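PDB 3OBK: delta-aminolevulinic acid dehydratase from Toxoplasma gondii ME49, which catalyses the condensation of two molecules of 5-aminolevulinic acid into porphobilinogen, an early step of tetrapyrrole (haem) biosynthesis. Local coordinates for residues Met265-Leu270 / Val288-Ser293. Residues are numbered along the deposited sequence; the frame is centred on the assembly and turned at random.
Sequences MVKPGL and VAYHVS. With PBG (3-[5-(aminomethyl)-4-(carboxymethyl)-1H-pyrrol-3-yl]propanoic acid), chain L.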
# COMPACT_ATOMS: atom_id res chain seq x y z
N MET A 265 -16.57 18.00 5.49
CA MET A 265 -16.87 18.13 6.90
C MET A 265 -17.28 16.78 7.46
O MET A 265 -18.06 16.04 6.83
CB MET A 265 -18.01 19.12 7.05
CG MET A 265 -18.68 19.20 8.45
SD MET A 265 -17.87 20.28 9.63
CE MET A 265 -18.21 21.91 8.94
N VAL A 266 -16.74 16.43 8.62
CA VAL A 266 -17.22 15.28 9.39
C VAL A 266 -17.86 15.83 10.63
O VAL A 266 -17.29 16.71 11.28
CB VAL A 266 -16.08 14.35 9.86
CG1 VAL A 266 -16.64 13.23 10.82
CG2 VAL A 266 -15.34 13.79 8.67
N LYS A 267 -19.02 15.29 10.96
CA LYS A 267 -19.81 15.79 12.05
C LYS A 267 -20.66 14.68 12.54
O LYS A 267 -21.23 13.96 11.72
CB LYS A 267 -20.72 16.85 11.51
CG LYS A 267 -21.74 17.47 12.46
CD LYS A 267 -22.44 18.51 11.64
CE LYS A 267 -23.78 18.95 12.11
NZ LYS A 267 -24.47 19.58 10.92
N PRO A 268 -20.77 14.52 13.86
CA PRO A 268 -20.14 15.29 14.95
C PRO A 268 -18.63 15.14 15.07
O PRO A 268 -17.99 14.66 14.16
CB PRO A 268 -20.85 14.76 16.20
CG PRO A 268 -22.16 14.20 15.68
CD PRO A 268 -21.85 13.66 14.35
N GLY A 269 -18.07 15.58 16.19
CA GLY A 269 -16.64 15.84 16.30
C GLY A 269 -15.82 14.78 16.98
O GLY A 269 -15.41 13.81 16.35
N LEU A 270 -15.59 14.94 18.27
CA LEU A 270 -14.75 14.03 19.03
C LEU A 270 -15.16 12.57 18.87
O LEU A 270 -14.31 11.71 18.67
CB LEU A 270 -14.73 14.40 20.52
CG LEU A 270 -13.92 15.63 20.88
CD1 LEU A 270 -13.92 15.80 22.39
CD2 LEU A 270 -12.50 15.53 20.32
N VAL A 288 -12.73 19.54 7.54
CA VAL A 288 -13.30 20.33 8.61
C VAL A 288 -14.02 19.37 9.51
O VAL A 288 -14.57 18.38 9.07
CB VAL A 288 -14.29 21.42 8.07
CG1 VAL A 288 -14.61 22.42 9.13
CG2 VAL A 288 -13.69 22.14 6.88
N ALA A 289 -13.98 19.66 10.80
CA ALA A 289 -14.71 18.87 11.81
C ALA A 289 -15.63 19.82 12.59
O ALA A 289 -15.34 20.99 12.71
CB ALA A 289 -13.73 18.19 12.70
N TYR A 290 -16.76 19.32 13.08
CA TYR A 290 -17.71 20.13 13.83
C TYR A 290 -17.81 19.61 15.26
O TYR A 290 -18.27 18.49 15.50
CB TYR A 290 -19.07 20.08 13.17
CG TYR A 290 -19.96 21.28 13.42
CD1 TYR A 290 -20.28 21.72 14.69
CD2 TYR A 290 -20.54 21.95 12.35
CE1 TYR A 290 -21.15 22.83 14.89
CE2 TYR A 290 -21.37 23.05 12.53
CZ TYR A 290 -21.68 23.48 13.79
OH TYR A 290 -22.53 24.57 13.88
N HIS A 291 -17.36 20.45 16.19
CA HIS A 291 -17.53 20.26 17.61
C HIS A 291 -18.95 20.74 17.96
O HIS A 291 -19.16 21.94 18.16
CB HIS A 291 -16.47 21.07 18.35
CG HIS A 291 -16.33 20.74 19.80
ND1 HIS A 291 -16.13 21.71 20.76
CD2 HIS A 291 -16.34 19.56 20.46
CE1 HIS A 291 -16.01 21.14 21.94
NE2 HIS A 291 -16.13 19.83 21.79
N VAL A 292 -19.90 19.81 18.02
CA VAL A 292 -21.31 20.15 17.96
C VAL A 292 -21.90 20.55 19.30
O VAL A 292 -21.32 20.29 20.36
CB VAL A 292 -22.16 19.01 17.40
CG1 VAL A 292 -21.60 18.53 16.07
CG2 VAL A 292 -22.28 17.87 18.40
N SER A 293 -23.09 21.16 19.24
CA SER A 293 -23.75 21.73 20.39
C SER A 293 -23.75 20.81 21.60
O SER A 293 -23.52 21.22 22.71
CB SER A 293 -25.18 22.07 20.01
OG SER A 293 -25.92 20.90 19.67
CHA PBG L . -29.21 21.28 10.16
C1A PBG L . -28.08 21.37 11.13
C2A PBG L . -27.98 20.70 12.35
C3A PBG L . -26.77 21.09 12.90
C4A PBG L . -26.14 21.90 11.98
NA PBG L . -26.96 22.08 10.93
C5A PBG L . -29.02 19.86 13.05
C6A PBG L . -29.35 18.56 12.44
O1A PBG L . -29.04 18.41 11.23
O2A PBG L . -29.99 17.71 13.10
C7A PBG L . -26.27 20.69 14.23
C8A PBG L . -25.11 21.44 14.76
C9A PBG L . -24.78 21.28 16.19
O3A PBG L . -24.12 22.18 16.72
O4A PBG L . -25.34 20.47 16.94
N1 PBG L . -28.95 20.70 8.88
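Lys267 and Tyr290 run side by side from adjacent parallel strands, the lysine CD lying 4.0 Å from Tyr290 CD2. With CG anti to the backbone N (chi1 176°) and the chain extended, Lys267 brings NZ to 3.0 Å from C4A of the porphobilinogen pyrrole, consistent with one of the two Schiff-base lysines of this family, the other probably being neighbouring Lys213. Ser293 grips the product's propanoate: Ser293 N donates to O3A at 2.9 Å and weakly to O4A, and Ser293 OG to O4A at 2.8 Å. Met265 bends so that SD lies at the edge of the Tyr290 ring, a Met-aromatic contact, and CE touches Val288 CG1 at 3.6 Å. Val292 CG1 packs on the Lys267 chain and on cis-Pro268. Backbone bonds Val266 N to Val288 O (3.0 Å) and Tyr290 N to Val266 O (3.2 Å) set the strand register. Tyr290 OH is hydrogen-bonded to the hydroxyl of Tyr332, which also binds the product. In the second shell, the Glu295 carboxylate accepts the backbone N-H groups of Gly269, Leu270 and Val292. The strands form a TIM-barrel beta-alpha-beta unit through helix 273-282, flanked by strands 206-213 and 328-331, with helix 310-324 packing against Ala289 and Leu270.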